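Side-chain contact in acRAF (Thiomonas intermedia, PDB 4LOW), which serves as a RuBisCO assembly factor in the alpha-carboxysome and belongs to the pterin-4-alpha-carbinolamine dehydratase family: residues R31-A36 with A83-S88. Residues are numbered along the deposited sequence; the frame is centred on the assembly and turned at random.
Sequences RAFLDA and ALAGSS. With FMT (formic acid), chain J.
F33 and A85 meet where helix 27-44 faces the C-terminal end of helix 72-84, and F33 CE1 lies 3.7 Å from A85 CB. The ring approaches this methyl obliquely, whereas the carbonyl carbon of L84 sits at its edge, near the ring plane, 4.0 Å from F33 CD1. CG of F33 stands anti to the backbone N (chi1 174°), which carries the ring's CD1-CE1 side up to the backbone joining L84 to A85. L84 straddles two partners: its CB rests against the same side of the F33 ring, while its branched end reaches A36, with L84 CD1 at 4.0 Å from A36 CB and 3.6 Å from A36 O. All these contacts are apolar or van der Waals, and together the two segments bury 196 Å². The fold is that of the pterin-4a-carbinolamine dehydratase family, two helices packed on one side of a four-stranded antiparallel sheet; F33 also touches V58 and I60 of strand 57-63, so its ring links sheet to second helix. L84 lies in the last turn of helix 72-84, which closes in a Schellman motif in which G86 takes a positive phi (97°).

On another side of helix 27-44, R31 NH1 donates to O1 of a formic acid molecule, probably from the crystallisation liquor, at 2.9 Å (N-H...O 158°), with O1 at the guanidinium edge, in plane. R31 NH2 adds a bond to O1 and a salt bridge to D35 OD1 (2.9 Å), which it meets from above the carboxylate plane; L34 CB lies above one guanidinium face, displaced toward its rim. NH1 of R31 of the second subunit also binds the formic acid. Replacing R31 by alanine would probably leave D35 without this salt-bridge mate and, as both subunits would lose the arginine, strip the formic acid of both guanidinium groups.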
ATOM      1  N   ARG A  31       8.757   5.669   2.596  1.00 18.46           N
ATOM      2  CA  ARG A  31       7.958   6.585   1.779  1.00 17.51           C
ATOM      3  C   ARG A  31       8.651   6.908   0.466  1.00 17.92           C
ATOM      4  O   ARG A  31       7.987   7.000  -0.569  1.00 17.77           O
ATOM      5  CB  ARG A  31       7.650   7.839   2.603  1.00 17.96           C
ATOM      6  CG  ARG A  31       6.645   8.763   1.980  1.00 19.54           C
ATOM      7  CD  ARG A  31       5.301   8.067   1.768  1.00 19.26           C
ATOM      8  NE  ARG A  31       5.075   7.700   0.382  1.00 19.17           N
ATOM      9  CZ  ARG A  31       3.952   7.180  -0.087  1.00 18.90           C
ATOM     10  NH1 ARG A  31       3.025   6.716   0.751  1.00 19.36           N
ATOM     11  NH2 ARG A  31       3.775   7.059  -1.391  1.00 19.15           N
ATOM     12  N   ALA A  32       9.980   7.079   0.496  1.00 18.12           N
ATOM     13  CA  ALA A  32      10.703   7.347  -0.757  1.00 18.04           C
ATOM     14  C   ALA A  32      10.545   6.148  -1.673  1.00 18.19           C
ATOM     15  O   ALA A  32      10.315   6.322  -2.863  1.00 18.42           O
ATOM     16  CB  ALA A  32      12.163   7.606  -0.461  1.00 20.57           C
ATOM     17  N   PHE A  33      10.620   4.942  -1.134  1.00 17.86           N
ATOM     18  CA  PHE A  33      10.442   3.742  -1.967  1.00 17.64           C
ATOM     19  C   PHE A  33       9.007   3.686  -2.537  1.00 18.08           C
ATOM     20  O   PHE A  33       8.816   3.409  -3.716  1.00 17.61           O
ATOM     21  CB  PHE A  33      10.766   2.518  -1.122  1.00 18.30           C
ATOM     22  CG  PHE A  33      10.495   1.224  -1.823  1.00 18.08           C
ATOM     23  CD1 PHE A  33      11.346   0.760  -2.826  1.00 19.62           C
ATOM     24  CD2 PHE A  33       9.466   0.414  -1.410  1.00 18.54           C
ATOM     25  CE1 PHE A  33      11.163  -0.493  -3.407  1.00 19.49           C
ATOM     26  CE2 PHE A  33       9.295  -0.853  -1.982  1.00 20.29           C
ATOM     27  CZ  PHE A  33      10.156  -1.296  -2.973  1.00 19.00           C
ATOM     28  N   LEU A  34       7.993   3.958  -1.691  1.00 18.11           N
ATOM     29  CA  LEU A  34       6.613   3.958  -2.173  1.00 17.41           C
ATOM     30  C   LEU A  34       6.374   4.994  -3.275  1.00 17.77           C
ATOM     31  O   LEU A  34       5.693   4.713  -4.279  1.00 18.51           O
ATOM     32  CB  LEU A  34       5.587   4.130  -1.046  1.00 18.52           C
ATOM     33  CG  LEU A  34       5.496   2.956  -0.084  1.00 18.40           C
ATOM     34  CD1 LEU A  34       4.807   3.396   1.198  1.00 19.25           C
ATOM     35  CD2 LEU A  34       4.647   1.813  -0.696  1.00 19.76           C
ATOM     36  N   ASP A  35       6.916   6.210  -3.095  1.00 17.71           N
ATOM     37  CA  ASP A  35       6.759   7.214  -4.147  1.00 18.55           C
ATOM     38  C   ASP A  35       7.477   6.801  -5.440  1.00 19.71           C
ATOM     39  O   ASP A  35       6.950   7.009  -6.548  1.00 20.43           O
ATOM     40  CB  ASP A  35       7.270   8.552  -3.638  1.00 20.07           C
ATOM     41  CG  ASP A  35       6.345   9.190  -2.625  1.00 18.83           C
ATOM     42  OD1 ASP A  35       5.117   9.207  -2.864  1.00 21.19           O
ATOM     43  OD2 ASP A  35       6.856   9.819  -1.676  1.00 20.58           O
ATOM     44  N   ALA A  36       8.662   6.168  -5.309  1.00 18.77           N
ATOM     45  CA  ALA A  36       9.388   5.712  -6.499  1.00 19.39           C
ATOM     46  C   ALA A  36       8.647   4.540  -7.191  1.00 19.75           C
ATOM     47  O   ALA A  36       8.586   4.443  -8.428  1.00 19.57           O
ATOM     48  CB  ALA A  36      10.805   5.291  -6.136  1.00 20.70           C
ATOM     49  N   ALA A  83      15.826  -2.484  -7.800  1.00 21.43           N
ATOM     50  CA  ALA A  83      16.764  -1.388  -7.990  1.00 22.68           C
ATOM     51  C   ALA A  83      16.300  -0.127  -7.268  1.00 25.13           C
ATOM     52  O   ALA A  83      17.159   0.647  -6.825  1.00 25.89           O
ATOM     53  CB  ALA A  83      16.955  -1.095  -9.473  1.00 24.38           C
ATOM     54  N   LEU A  84      14.975   0.095  -7.126  1.00 22.39           N
ATOM     55  CA  LEU A  84      14.482   1.251  -6.379  1.00 22.94           C
ATOM     56  C   LEU A  84      14.804   1.099  -4.898  1.00 25.64           C
ATOM     57  O   LEU A  84      14.967   2.107  -4.201  1.00 26.61           O
ATOM     58  CB  LEU A  84      12.967   1.409  -6.523  1.00 24.21           C
ATOM     59  CG  LEU A  84      12.411   1.636  -7.935  1.00 28.47           C
ATOM     60  CD1 LEU A  84      10.887   1.676  -7.904  1.00 30.10           C
ATOM     61  CD2 LEU A  84      12.986   2.895  -8.577  1.00 30.31           C
ATOM     62  N   ALA A  85      14.844  -0.134  -4.395  1.00 25.36           N
ATOM     63  CA  ALA A  85      15.163  -0.415  -2.994  1.00 26.80           C
ATOM     64  C   ALA A  85      16.687  -0.422  -2.714  1.00 36.01           C
ATOM     65  O   ALA A  85      17.079  -0.601  -1.554  1.00 40.55           O
ATOM     66  CB  ALA A  85      14.556  -1.742  -2.586  1.00 27.07           C
ATOM     67  N   GLY A  86      17.506  -0.246  -3.757  1.00 32.34           N
ATOM     68  CA  GLY A  86      18.971  -0.221  -3.685  1.00 33.27           C
ATOM     69  C   GLY A  86      19.671  -1.532  -4.010  1.00 37.72           C
ATOM     70  O   GLY A  86      20.830  -1.728  -3.609  1.00 40.69           O
ATOM     71  N   SER A  87      18.998  -2.433  -4.743  0.50 29.35           N
ATOM     72  CA  SER A  87      19.547  -3.748  -5.088  0.50 29.90           C
ATOM     73  C   SER A  87      19.605  -4.046  -6.601  0.50 35.40           C
ATOM     74  O   SER A  87      18.592  -4.387  -7.215  0.50 32.46           O
ATOM     75  CB  SER A  87      18.790  -4.843  -4.343  0.50 32.54           C
ATOM     76  OG  SER A  87      19.259  -6.121  -4.736  0.50 43.24           O
ATOM     77  N   SER A  88      20.816  -3.989  -7.184  1.00 37.37           N
ATOM     78  CA  SER A  88      21.048  -4.250  -8.610  1.00 67.50           C
ATOM     79  C   SER A  88      22.469  -4.725  -8.865  1.00101.61           C
ATOM     80  O   SER A  88      22.705  -5.927  -8.931  1.00 68.21           O
ATOM     81  CB  SER A  88      20.738  -3.013  -9.450  1.00 71.11           C
ATOM     82  OG  SER A  88      21.378  -1.853  -8.946  1.00 80.65           O
TER
HETATM   83  C   FMT J 101       1.290   4.493  -1.325  1.00 21.91           C
HETATM   84  O1  FMT J 101       0.929   5.592  -0.914  1.00 21.04           O
HETATM   85  O2  FMT J 101       2.038   4.457  -2.400  1.00 23.12           O